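Local atomic coordinates of sugar phosphate isomerase/epimerase (PDB entry 3L23), a protein that is probably an isomerase or epimerase of the xylose isomerase-like TIM-barrel family, working on sugar substrates with a bound magnesium ion. Residues A[75-80]-A[271-276]; A[46-49]-A[55-58]; A[17-20]-A[26-29]; A[239-244]-A[258-263]; A[39-44]-A[284-289]. All blocks are in the same frame, centred on the assembly; numbering follows the deposited sequence. Where two conformers were deposited one is given.

Contact 1 (A[75-80]-A[271-276]). With MG (magnesium ion), chain B; EDO (1,2-ethanediol), chain F.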
# COMPACT_ATOMS: atom_id res chain seq x y z
N ILE A 75 -5.70 -13.56 2.53
CA ILE A 75 -4.61 -12.60 2.56
C ILE A 75 -3.98 -12.53 1.17
O ILE A 75 -3.46 -13.53 0.66
CB ILE A 75 -3.54 -12.98 3.62
CG1 ILE A 75 -4.16 -13.03 5.03
CG2 ILE A 75 -2.35 -12.03 3.56
CD1 ILE A 75 -3.19 -13.64 6.05
N ILE A 76 -4.08 -11.35 0.56
CA ILE A 76 -3.63 -11.08 -0.81
C ILE A 76 -2.38 -10.22 -0.86
O ILE A 76 -1.55 -10.36 -1.76
CB ILE A 76 -4.74 -10.31 -1.58
CG1 ILE A 76 -6.04 -11.12 -1.61
CG2 ILE A 76 -4.32 -9.89 -3.03
CD1 ILE A 76 -5.90 -12.52 -2.18
N SER A 77 -2.23 -9.32 0.10
CA SER A 77 -1.17 -8.34 0.05
C SER A 77 -0.72 -7.97 1.45
O SER A 77 -1.37 -8.28 2.45
CB SER A 77 -1.68 -7.10 -0.70
OG SER A 77 -0.70 -6.12 -0.86
N SER A 78 0.44 -7.34 1.52
CA SER A 78 1.01 -6.89 2.79
C SER A 78 1.89 -5.66 2.61
O SER A 78 2.69 -5.61 1.69
CB SER A 78 1.82 -8.02 3.43
OG SER A 78 2.39 -7.68 4.69
N HIS A 79 1.74 -4.71 3.54
CA HIS A 79 2.52 -3.49 3.65
C HIS A 79 3.63 -3.67 4.64
O HIS A 79 3.39 -3.94 5.80
CB HIS A 79 1.68 -2.31 4.12
CG HIS A 79 0.98 -1.61 3.02
ND1 HIS A 79 0.51 -0.32 3.14
CD2 HIS A 79 0.70 -2.00 1.76
CE1 HIS A 79 -0.04 0.04 2.00
NE2 HIS A 79 0.05 -0.96 1.15
N VAL A 80 4.86 -3.48 4.19
CA VAL A 80 5.99 -3.63 5.04
C VAL A 80 7.02 -2.54 4.74
O VAL A 80 7.11 -2.07 3.61
CB VAL A 80 6.66 -5.01 4.86
CG1 VAL A 80 5.67 -6.15 5.23
CG2 VAL A 80 7.19 -5.16 3.41
N ASP A 271 -7.12 -5.90 -8.42
CA ASP A 271 -7.11 -5.87 -6.97
C ASP A 271 -7.16 -4.45 -6.46
O ASP A 271 -6.45 -3.59 -6.94
CB ASP A 271 -5.84 -6.57 -6.46
CG ASP A 271 -5.88 -8.07 -6.72
OD1 ASP A 271 -6.78 -8.73 -6.14
OD2 ASP A 271 -5.02 -8.56 -7.48
N TYR A 272 -8.03 -4.22 -5.47
CA TYR A 272 -8.04 -2.99 -4.74
C TYR A 272 -8.31 -3.26 -3.28
O TYR A 272 -8.89 -4.30 -2.90
CB TYR A 272 -9.04 -1.97 -5.30
CG TYR A 272 -10.49 -2.30 -5.06
CD1 TYR A 272 -11.14 -1.95 -3.88
CD2 TYR A 272 -11.23 -2.96 -6.01
CE1 TYR A 272 -12.47 -2.24 -3.67
CE2 TYR A 272 -12.56 -3.26 -5.78
CZ TYR A 272 -13.18 -2.87 -4.61
OH TYR A 272 -14.52 -3.17 -4.37
N PHE A 273 -7.88 -2.31 -2.45
CA PHE A 273 -8.11 -2.32 -1.00
C PHE A 273 -8.70 -1.01 -0.50
O PHE A 273 -8.21 0.09 -0.82
CB PHE A 273 -6.83 -2.63 -0.26
CG PHE A 273 -6.23 -3.92 -0.69
CD1 PHE A 273 -6.76 -5.10 -0.23
CD2 PHE A 273 -5.26 -3.96 -1.68
CE1 PHE A 273 -6.26 -6.32 -0.69
CE2 PHE A 273 -4.74 -5.15 -2.12
CZ PHE A 273 -5.26 -6.35 -1.64
N VAL A 274 -9.76 -1.15 0.29
CA VAL A 274 -10.32 -0.03 1.04
C VAL A 274 -9.39 0.42 2.14
O VAL A 274 -8.82 -0.40 2.87
CB VAL A 274 -11.71 -0.43 1.69
CG1 VAL A 274 -12.13 0.57 2.78
CG2 VAL A 274 -12.75 -0.62 0.59
N GLU A 275 -9.25 1.74 2.27
CA GLU A 275 -8.50 2.30 3.36
C GLU A 275 -9.27 3.43 4.03
O GLU A 275 -9.96 4.21 3.35
CB GLU A 275 -7.16 2.82 2.86
CG GLU A 275 -6.35 3.39 4.00
CD GLU A 275 -4.94 3.70 3.61
OE1 GLU A 275 -4.66 3.95 2.44
OE2 GLU A 275 -4.08 3.72 4.52
N LEU A 276 -9.18 3.49 5.36
CA LEU A 276 -9.84 4.53 6.15
C LEU A 276 -8.89 5.01 7.23
O LEU A 276 -8.41 4.21 8.02
CB LEU A 276 -11.13 3.95 6.78
CG LEU A 276 -11.97 4.88 7.60
CD1 LEU A 276 -12.59 5.92 6.67
CD2 LEU A 276 -13.00 4.11 8.46
MG MG B . -3.05 4.03 1.28
C1 EDO F . -10.87 -6.30 -4.38
O1 EDO F . -9.45 -6.59 -4.42
C2 EDO F . -11.48 -6.48 -5.76
O2 EDO F . -11.35 -7.85 -6.11
O HOH W 1 -1.98 2.87 3.04
O HOH W 2 -2.28 5.64 2.44

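Contact 2 (A[46-49]-A[55-58])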
# COMPACT_ATOMS: atom_id res chain seq x y z
N LEU A 46 -7.76 -9.34 2.17
CA LEU A 46 -7.01 -8.50 3.13
C LEU A 46 -5.66 -8.08 2.59
O LEU A 46 -5.01 -8.86 1.92
CB LEU A 46 -6.77 -9.26 4.40
CG LEU A 46 -8.01 -9.73 5.16
CD1 LEU A 46 -7.56 -10.50 6.42
CD2 LEU A 46 -9.00 -8.59 5.50
N GLU A 47 -5.29 -6.84 2.87
CA GLU A 47 -3.91 -6.40 2.77
C GLU A 47 -3.48 -6.12 4.20
O GLU A 47 -4.15 -5.35 4.94
CB GLU A 47 -3.80 -5.16 1.95
CG GLU A 47 -2.34 -4.68 1.77
CD GLU A 47 -2.31 -3.49 0.85
OE1 GLU A 47 -2.83 -2.42 1.27
OE2 GLU A 47 -1.83 -3.64 -0.30
N LEU A 48 -2.39 -6.78 4.61
CA LEU A 48 -1.87 -6.68 5.97
C LEU A 48 -1.14 -5.36 6.23
O LEU A 48 -0.71 -4.67 5.29
CB LEU A 48 -0.90 -7.84 6.23
CG LEU A 48 -1.36 -9.25 5.94
CD1 LEU A 48 -0.21 -10.25 6.21
CD2 LEU A 48 -2.63 -9.59 6.76
N ALA A 49 -1.04 -5.03 7.51
CA ALA A 49 -0.14 -4.02 8.01
C ALA A 49 0.37 -4.60 9.28
O ALA A 49 -0.25 -5.52 9.84
CB ALA A 49 -0.84 -2.72 8.28
N ALA A 55 5.31 -12.19 12.80
CA ALA A 55 4.03 -11.86 13.45
C ALA A 55 3.32 -10.76 12.67
O ALA A 55 3.95 -10.05 11.87
CB ALA A 55 4.26 -11.44 14.92
N ILE A 56 1.99 -10.68 12.85
CA ILE A 56 1.12 -9.65 12.26
C ILE A 56 0.42 -9.01 13.42
O ILE A 56 -0.39 -9.65 14.11
CB ILE A 56 0.07 -10.28 11.27
CG1 ILE A 56 0.81 -11.02 10.14
CG2 ILE A 56 -0.97 -9.22 10.73
CD1 ILE A 56 -0.04 -11.96 9.32
N GLY A 57 0.74 -7.75 13.69
CA GLY A 57 0.16 -7.06 14.85
C GLY A 57 0.40 -7.80 16.16
O GLY A 57 -0.46 -7.76 17.05
N GLY A 58 1.53 -8.50 16.29
CA GLY A 58 1.83 -9.28 17.48
C GLY A 58 1.29 -10.70 17.51
O GLY A 58 1.62 -11.47 18.42

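Contact 3 (A[17-20]-A[26-29])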
# COMPACT_ATOMS: atom_id res chain seq x y z
N LEU A 17 -9.75 -5.07 1.97
CA LEU A 17 -9.52 -4.14 3.09
C LEU A 17 -8.06 -4.08 3.51
O LEU A 17 -7.44 -5.13 3.77
CB LEU A 17 -10.33 -4.55 4.33
CG LEU A 17 -10.38 -3.66 5.57
CD1 LEU A 17 -10.90 -2.23 5.29
CD2 LEU A 17 -11.19 -4.31 6.73
N GLN A 18 -7.52 -2.87 3.63
CA GLN A 18 -6.23 -2.67 4.25
C GLN A 18 -6.52 -2.62 5.75
O GLN A 18 -7.19 -1.70 6.26
CB GLN A 18 -5.55 -1.42 3.70
CG GLN A 18 -4.42 -0.83 4.50
CD GLN A 18 -3.37 -1.81 4.98
OE1 GLN A 18 -3.33 -2.12 6.16
NE2 GLN A 18 -2.51 -2.29 4.07
N ILE A 19 -6.05 -3.62 6.46
CA ILE A 19 -6.45 -3.77 7.86
C ILE A 19 -6.00 -2.65 8.81
O ILE A 19 -6.55 -2.53 9.93
CB ILE A 19 -6.03 -5.15 8.45
CG1 ILE A 19 -4.51 -5.28 8.58
CG2 ILE A 19 -6.61 -6.29 7.59
CD1 ILE A 19 -4.04 -6.66 9.21
N TYR A 20 -5.01 -1.86 8.42
CA TYR A 20 -4.62 -0.71 9.25
C TYR A 20 -5.81 0.24 9.47
O TYR A 20 -5.86 0.95 10.44
CB TYR A 20 -3.50 0.05 8.56
CG TYR A 20 -2.77 1.08 9.38
CD1 TYR A 20 -1.93 0.69 10.41
CD2 TYR A 20 -2.82 2.41 9.05
CE1 TYR A 20 -1.22 1.64 11.14
CE2 TYR A 20 -2.13 3.36 9.76
CZ TYR A 20 -1.33 2.98 10.80
OH TYR A 20 -0.60 3.93 11.51
N LEU A 26 -9.10 -4.11 15.62
CA LEU A 26 -8.96 -5.48 15.14
C LEU A 26 -8.38 -6.40 16.21
O LEU A 26 -8.72 -7.58 16.25
CB LEU A 26 -8.11 -5.52 13.89
CG LEU A 26 -7.90 -6.90 13.22
CD1 LEU A 26 -9.22 -7.57 12.91
CD2 LEU A 26 -6.95 -6.76 11.99
N TYR A 27 -7.51 -5.89 17.07
CA TYR A 27 -6.82 -6.73 18.04
C TYR A 27 -7.39 -6.66 19.46
O TYR A 27 -6.92 -7.37 20.36
CB TYR A 27 -5.32 -6.39 18.04
CG TYR A 27 -4.69 -6.62 16.70
CD1 TYR A 27 -4.28 -7.89 16.30
CD2 TYR A 27 -4.53 -5.57 15.80
CE1 TYR A 27 -3.71 -8.11 15.05
CE2 TYR A 27 -4.00 -5.79 14.53
CZ TYR A 27 -3.57 -7.05 14.17
OH TYR A 27 -3.03 -7.22 12.92
N LYS A 28 -8.44 -5.85 19.66
CA LYS A 28 -9.10 -5.74 20.96
C LYS A 28 -10.20 -6.78 21.10
O LYS A 28 -11.08 -6.87 20.27
CB LYS A 28 -9.69 -4.33 21.13
CG LYS A 28 -10.56 -4.17 22.36
N GLY A 29 -10.16 -7.53 22.19
CA GLY A 29 -11.18 -8.55 22.45
C GLY A 29 -10.81 -9.89 21.80
O GLY A 29 -9.74 -10.42 22.01

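Contact 4 (A[239-244]-A[258-263]). With MG (magnesium ion), chain B.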
# COMPACT_ATOMS: atom_id res chain seq x y z
N LYS A 239 -0.83 -1.45 -10.87
CA LYS A 239 -1.45 -2.77 -10.88
C LYS A 239 -2.43 -3.04 -9.75
O LYS A 239 -3.16 -4.01 -9.81
CB LYS A 239 -0.37 -3.82 -10.81
CG LYS A 239 0.62 -3.74 -11.97
CD LYS A 239 0.24 -4.61 -13.11
CE LYS A 239 1.31 -4.57 -14.24
NZ LYS A 239 2.74 -4.78 -13.75
N VAL A 240 -2.41 -2.20 -8.71
CA VAL A 240 -3.28 -2.35 -7.55
C VAL A 240 -3.70 -0.96 -7.12
O VAL A 240 -2.95 -0.04 -7.33
CB VAL A 240 -2.53 -3.06 -6.37
CG1 VAL A 240 -3.48 -3.34 -5.20
CG2 VAL A 240 -1.85 -4.38 -6.85
N LEU A 241 -4.90 -0.78 -6.55
CA LEU A 241 -5.26 0.52 -5.99
C LEU A 241 -5.59 0.50 -4.50
O LEU A 241 -6.03 -0.50 -3.96
CB LEU A 241 -6.52 1.11 -6.67
CG LEU A 241 -6.52 1.35 -8.19
CD1 LEU A 241 -7.82 1.97 -8.63
CD2 LEU A 241 -5.33 2.26 -8.53
N HIS A 242 -5.33 1.61 -3.82
CA HIS A 242 -6.02 1.92 -2.59
C HIS A 242 -7.17 2.85 -2.91
O HIS A 242 -6.98 3.88 -3.58
CB HIS A 242 -5.11 2.59 -1.56
CG HIS A 242 -4.36 1.62 -0.72
ND1 HIS A 242 -3.67 2.02 0.42
CD2 HIS A 242 -4.16 0.29 -0.84
CE1 HIS A 242 -3.13 0.95 0.97
NE2 HIS A 242 -3.40 -0.11 0.23
N ILE A 243 -8.37 2.45 -2.47
CA ILE A 243 -9.59 3.24 -2.61
C ILE A 243 -9.85 3.86 -1.24
O ILE A 243 -10.05 3.17 -0.23
CB ILE A 243 -10.79 2.35 -3.07
CG1 ILE A 243 -10.54 1.67 -4.43
CG2 ILE A 243 -12.13 3.11 -3.12
CD1 ILE A 243 -10.27 2.58 -5.61
N LYS A 244 -9.78 5.20 -1.21
CA LYS A 244 -9.74 5.97 0.02
C LYS A 244 -10.35 7.33 -0.24
O LYS A 244 -10.22 7.84 -1.37
CB LYS A 244 -8.29 6.16 0.45
CG LYS A 244 -8.13 6.77 1.78
CD LYS A 244 -6.69 6.95 2.23
CE LYS A 244 -6.66 7.58 3.60
NZ LYS A 244 -7.39 8.91 3.70
N GLU A 258 -16.73 7.12 -9.36
CA GLU A 258 -17.28 6.57 -10.61
C GLU A 258 -16.20 6.52 -11.68
O GLU A 258 -16.02 5.49 -12.33
CB GLU A 258 -18.52 7.33 -11.06
CG GLU A 258 -19.17 6.75 -12.32
CD GLU A 258 -20.44 7.45 -12.72
OE1 GLU A 258 -20.85 8.44 -12.06
OE2 GLU A 258 -21.06 7.00 -13.70
N MSE A 259 -15.48 7.62 -11.88
CA MSE A 259 -14.43 7.68 -12.89
C MSE A 259 -13.24 6.82 -12.52
O MSE A 259 -12.64 6.18 -13.39
CB MSE A 259 -14.01 9.16 -13.15
CG MSE A 259 -13.09 9.36 -14.30
SE MSE A 259 -13.99 9.08 -16.01
CE MSE A 259 -12.64 7.78 -16.69
N ILE A 260 -12.86 6.81 -11.24
CA ILE A 260 -11.77 5.97 -10.76
C ILE A 260 -12.06 4.49 -11.06
O ILE A 260 -11.22 3.80 -11.62
CB ILE A 260 -11.49 6.19 -9.27
CG1 ILE A 260 -10.80 7.53 -9.10
CG2 ILE A 260 -10.63 5.08 -8.68
CD1 ILE A 260 -10.74 8.00 -7.66
N PHE A 261 -13.26 4.01 -10.72
CA PHE A 261 -13.59 2.60 -11.01
C PHE A 261 -13.73 2.29 -12.50
O PHE A 261 -13.31 1.23 -12.96
CB PHE A 261 -14.83 2.14 -10.26
CG PHE A 261 -14.54 1.70 -8.87
CD1 PHE A 261 -14.50 2.65 -7.80
CD2 PHE A 261 -14.24 0.37 -8.60
CE1 PHE A 261 -14.20 2.25 -6.50
CE2 PHE A 261 -13.94 -0.02 -7.31
CZ PHE A 261 -13.92 0.90 -6.27
N LYS A 262 -14.29 3.22 -13.26
CA LYS A 262 -14.37 3.05 -14.70
C LYS A 262 -12.98 2.82 -15.26
O LYS A 262 -12.73 1.90 -16.07
CB LYS A 262 -15.01 4.28 -15.33
CG LYS A 262 -15.05 4.25 -16.83
CD LYS A 262 -15.99 5.28 -17.38
CE LYS A 262 -15.66 5.59 -18.81
NZ LYS A 262 -16.74 6.40 -19.41
N GLN A 263 -12.05 3.67 -14.83
CA GLN A 263 -10.70 3.58 -15.33
C GLN A 263 -10.00 2.30 -14.84
O GLN A 263 -9.23 1.69 -15.58
CB GLN A 263 -9.87 4.84 -14.97
CG GLN A 263 -8.57 4.89 -15.75
CD GLN A 263 -8.78 5.06 -17.25
OE1 GLN A 263 -9.53 5.97 -17.70
NE2 GLN A 263 -8.17 4.16 -18.06
MG MG B . -3.05 4.03 1.28
O HOH W 2 -2.28 5.64 2.44
O HOH W 1 -1.98 2.87 3.04

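Contact 5 (A[39-44]-A[284-289])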
# COMPACT_ATOMS: atom_id res chain seq x y z
N LYS A 39 -15.59 -10.05 7.57
CA LYS A 39 -16.31 -10.82 6.57
C LYS A 39 -17.78 -10.39 6.51
O LYS A 39 -18.31 -10.16 5.43
CB LYS A 39 -16.25 -12.33 6.86
CG LYS A 39 -16.98 -13.18 5.81
CD LYS A 39 -16.22 -13.26 4.49
CE LYS A 39 -16.98 -14.20 3.53
NZ LYS A 39 -16.12 -14.58 2.39
N ASP A 40 -18.42 -10.25 7.67
CA ASP A 40 -19.85 -9.90 7.70
C ASP A 40 -20.14 -8.51 7.13
O ASP A 40 -21.25 -8.28 6.64
CB ASP A 40 -20.41 -10.01 9.13
CG ASP A 40 -20.48 -11.45 9.63
OD1 ASP A 40 -20.45 -12.40 8.81
OD2 ASP A 40 -20.62 -11.64 10.88
N MSE A 41 -19.18 -7.61 7.22
CA MSE A 41 -19.30 -6.27 6.62
C MSE A 41 -19.19 -6.29 5.08
O MSE A 41 -19.48 -5.27 4.44
CB MSE A 41 -18.24 -5.30 7.21
CG MSE A 41 -18.46 -4.98 8.67
SE MSE A 41 -17.28 -3.56 9.24
CE MSE A 41 -15.61 -4.51 9.28
N GLY A 42 -18.77 -7.41 4.51
CA GLY A 42 -18.75 -7.59 3.05
C GLY A 42 -17.37 -7.65 2.43
O GLY A 42 -17.25 -7.59 1.21
N TYR A 43 -16.32 -7.76 3.25
CA TYR A 43 -14.96 -7.87 2.75
C TYR A 43 -14.55 -9.32 2.54
O TYR A 43 -14.93 -10.17 3.30
CB TYR A 43 -13.98 -7.20 3.73
CG TYR A 43 -14.20 -5.73 3.86
CD1 TYR A 43 -13.70 -4.85 2.90
CD2 TYR A 43 -14.98 -5.19 4.88
CE1 TYR A 43 -13.94 -3.49 2.98
CE2 TYR A 43 -15.23 -3.79 4.95
CZ TYR A 43 -14.67 -2.95 4.00
OH TYR A 43 -14.87 -1.57 4.02
N SER A 44 -13.72 -9.57 1.54
CA SER A 44 -13.22 -10.93 1.29
C SER A 44 -11.71 -11.10 1.20
O SER A 44 -11.20 -12.21 1.33
CB SER A 44 -13.85 -11.40 -0.03
OG SER A 44 -13.44 -10.50 -1.05
N THR A 284 -16.10 4.93 15.74
CA THR A 284 -15.10 3.86 15.65
C THR A 284 -14.67 3.59 14.21
O THR A 284 -15.36 3.91 13.26
CB THR A 284 -15.62 2.52 16.22
OG1 THR A 284 -16.70 2.00 15.41
CG2 THR A 284 -16.00 2.71 17.69
N GLN A 285 -13.50 2.98 14.06
CA GLN A 285 -13.04 2.55 12.75
C GLN A 285 -13.94 1.46 12.17
O GLN A 285 -14.23 1.45 10.96
CB GLN A 285 -11.60 2.04 12.80
CG GLN A 285 -10.55 3.06 13.27
CD GLN A 285 -10.59 4.34 12.46
OE1 GLN A 285 -10.93 5.36 13.01
NE2 GLN A 285 -10.20 4.28 11.18
N PHE A 286 -14.42 0.53 13.01
CA PHE A 286 -15.32 -0.53 12.50
C PHE A 286 -16.58 0.09 11.88
O PHE A 286 -17.05 -0.37 10.85
CB PHE A 286 -15.68 -1.58 13.55
CG PHE A 286 -14.82 -2.83 13.49
CD1 PHE A 286 -15.17 -3.91 12.67
CD2 PHE A 286 -13.68 -2.94 14.27
CE1 PHE A 286 -14.39 -5.06 12.63
CE2 PHE A 286 -12.90 -4.10 14.22
CZ PHE A 286 -13.29 -5.16 13.39
N ALA A 287 -17.13 1.13 12.53
CA ALA A 287 -18.33 1.80 12.04
C ALA A 287 -18.05 2.44 10.67
O ALA A 287 -18.82 2.29 9.73
CB ALA A 287 -18.86 2.82 13.09
N GLY A 288 -16.95 3.17 10.55
CA GLY A 288 -16.61 3.81 9.29
C GLY A 288 -16.29 2.81 8.19
O GLY A 288 -16.66 3.01 7.04
N VAL A 289 -15.57 1.74 8.52
CA VAL A 289 -15.26 0.68 7.56
C VAL A 289 -16.54 -0.00 7.01
O VAL A 289 -16.64 -0.32 5.81
CB VAL A 289 -14.25 -0.34 8.17
CG1 VAL A 289 -14.17 -1.63 7.34
CG2 VAL A 289 -12.86 0.33 8.28

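Contact 1 (A[75-80]-A[271-276])
With CG anti to its carbonyl carbon (chi1 -57°), F273 sends its ring from strand 272-274 across the inside of the TIM barrel, where it meets I76 and S77 of strand 74-79. I76 departs from extended geometry (psi -33°), consistent with two successive residues, I76 and S77, both pointing toward 271-276. The far end of the ring does the touching. F273 CZ lies 3.8 Å from S77 CB, and I76 CG2 comes up at the ring edge, 3.9 Å from CZ. A flat hydrophobic group suits this span because it fills the interior between strands that are not neighbours in the sheet, while small S77 leaves room and passes its OG to E47. D271 brings OD1 to 4.1 Å from I76 CG2, a loose contact; its carboxylate is held instead by a salt bridge to K45 and a hydrogen bond from Y124. Y272 points the other way and packs on V302. Its backbone N donates to O1 of an ethanediol (3.0 Å), probably from the crystallisation liquor, and that O1 donates to Y272 O (2.8 Å). The C1 of this ethanediol lies over one face of the Y272 ring, toward the rim. Replacing Y272 by an alanine is likely to leave the ethanediol carbons without the ring face they lie on and V302 without its packing partner. Further along, E275 reaches the magnesium site completed by H165, D216 and H242. Its chain, extended beyond CG, puts OE1 2.0 Å from the magnesium ion, while OE2 accepts a 2.7 Å hydrogen bond from water 1, also a metal ligand.

Contact 2 (A[46-49]-A[55-58])
I56 is the residue of 55-58 that meets both L48 and A49. With CG1 anti to the carbonyl carbon (chi1 -60°) and CD1 carried on in an extended chain, the longer branch points to L48, and the two methyl ends, I56 CD1 and L48 CD1, come within 3.6 Å of each other. The side chains cross at about a right angle, end against end rather than lying alongside. The shorter branch serves a different partner: I56 CG2 rests 3.9 Å from the carbonyl O of A49, a van der Waals contact. A beta-branched residue suits this place because its two arms can fill both directions at once. At G57 the backbone turns to a positive phi of 56°, a conformation easiest for glycine, and the chain leaves the strand. G58 continues the turn with phi 87°, where a CB would collide with the carbonyl O of G57. No hydrogen bond links the two segments, so hydrophobic packing carries the contact. F64 of helix 61-70 touches both L48 and I56, extending the cluster on the outer side of the sheet, whereas the intervening E47 points into the barrel interior. This is a short beta hairpin, strand 45-52 followed by 55-56, grown from one strand of a TIM barrel.

Contact 3 (A[17-20]-A[26-29])
Apolar packing between I19 and L26 makes up most of this contact. One methyl of the leucine, L26 CD2, sits against two points of the isoleucine, 4.0 Å from I19 CB and the same distance from I19 CD1. I19 holds CG1 between its backbone N and carbonyl carbon (chi1 68°), a less favoured rotamer that turns CD1 to where L26 and Y27 can both touch it. The tyrosine contributes through its far end, Y27 OH lying 3.9 Å from I19 CD1, with the two side chains crossing at about a right angle. Within its own segment, Y27 has L26 CG above one ring face, toward the rim, so these neighbours approach I19 as a pair. Branched aliphatic residues suit this buried spot, and Y27 suits its partly exposed edge: the ring lies against L26, and the OH end reaches I19.

The polar bonds centre on the side-chain amide of Q18. Y20 N donates to Q18 OE1 over 2.8 Å, in the carbonyl plane and on a lone pair, as strand 16-18 passes into a 3-10 turn at 19-20. The other end of the same amide, Q18 NE2, bonds E47 and the carbonyl O of L48, so the amide is gripped at both ends. On the loop side, N34 bonds the backbone oxygens of L26 and K28.

The loop thus packs over the end of strand 16-18, with F64 of helix 61-70 touching I19 and Y27, L35 of helix 31-40 touching L26, and L46 and L48 of strand 45-52 touching I19.

Contact 4 (A[239-244]-A[258-263])
The beta-alpha-beta unit made of strand 238-243, helix 257-267 and strand 272-274 is held together here by L241 and I243 packing against I260 and F261. Strand segment and helix segment run nearly antiparallel, 165° between their directions, with axes 11.3 Å apart at closest approach. I243 does most of the work. Having CG1 anti to its carbonyl carbon and CD1 bent back at chi2 -59°, it presents a compact face of three carbons. CG1 comes 3.9 Å from F261 CZ, meeting the ring obliquely, while CD1 lies 4.0 Å from I260 CG2 as the two isoleucines slide past each other in opposite directions. L241, two residues earlier on the same side of the strand, adds a looser touch of its CD1 to that same I260 CG2 at 4.2 Å. Were I243 cut back to an alanine, a gap is likely to open beside F261 CZ and I260 CG2, leaving the phenyl ring freer to turn.

Such packing joins the sheet of a TIM barrel to the surrounding layer of helices; the interface is buried, and branched and aromatic side chains fill it. H242, between the two, faces the barrel interior, where imidazole can serve as a metal ligand. Its ND1 binds the magnesium ion at 2.3 Å, together with H165, D216 and E275. E47 accepts a hydrogen bond at the other ring nitrogen, NE2, and so probably fixes how the imidazole is turned. Water 1, a metal ligand 2.4 Å from the magnesium ion, lies at the edge of the H242 ring, in its plane.

Contact 5 (A[39-44]-A[284-289])
M41 and V289 approach to 8.1 Å between CA atoms, where helix 31-40 ends in a Schellman motif, with G42 at phi 110°, and helix 285-298 starts behind its N-cap, T284, whose OG1 accepts from A287 N. M41, a selenomethionine, bends at chi3 (-72°) and brings CE to 3.5 Å from F286 CD1, meeting the ring obliquely. Its SE lies 5.3 Å from the ring centroid, a Met-aromatic contact. A long flexible side chain suits this place, since the same CE also reaches V289 CG1 at 3.8 Å. These are the first and last helices of the TIM barrel, those following strands 16-18 and 272-274, so the contact closes the outer ring of helices. Y43, just past the helix end, adds a polar link: its OH donates to V289 O over 2.8 Å, tilted 31° from the carbonyl plane, while that oxygen lies at the edge of the tyrosine ring. Packing beside this bond is close, Y43 CE2 to V289 CG1 being 3.4 Å. Tyrosine suits the site because its ring fills space against L17 and V38 while the hydroxyl reaches a backbone acceptor. At the start of the second helix, the backbone N atoms of Q285 and F286 donate to the carboxylate of E25.

Overall arrangement
Contacts 1 to 4 each include a strand of the one curled sheet that forms the barrel, and contact 5 joins the first and last helices around it. Along the chain, contact 3 comes first; contact 5 then encloses contacts 2, 1 and 4, with contact 4 falling between the two halves of contact 1. Contacts 2 and 3 are about 8 Å apart between centres, whereas each lies about 23 Å from contact 4, across the barrel. Contacts 1 and 4 bring magnesium ligands together at neighbouring strands, while the packing of contacts 2, 3 and 5 lies away from the metal. E47 bonds Q18, S77 and H242, linking strands of contacts 1 to 4 around the metal site.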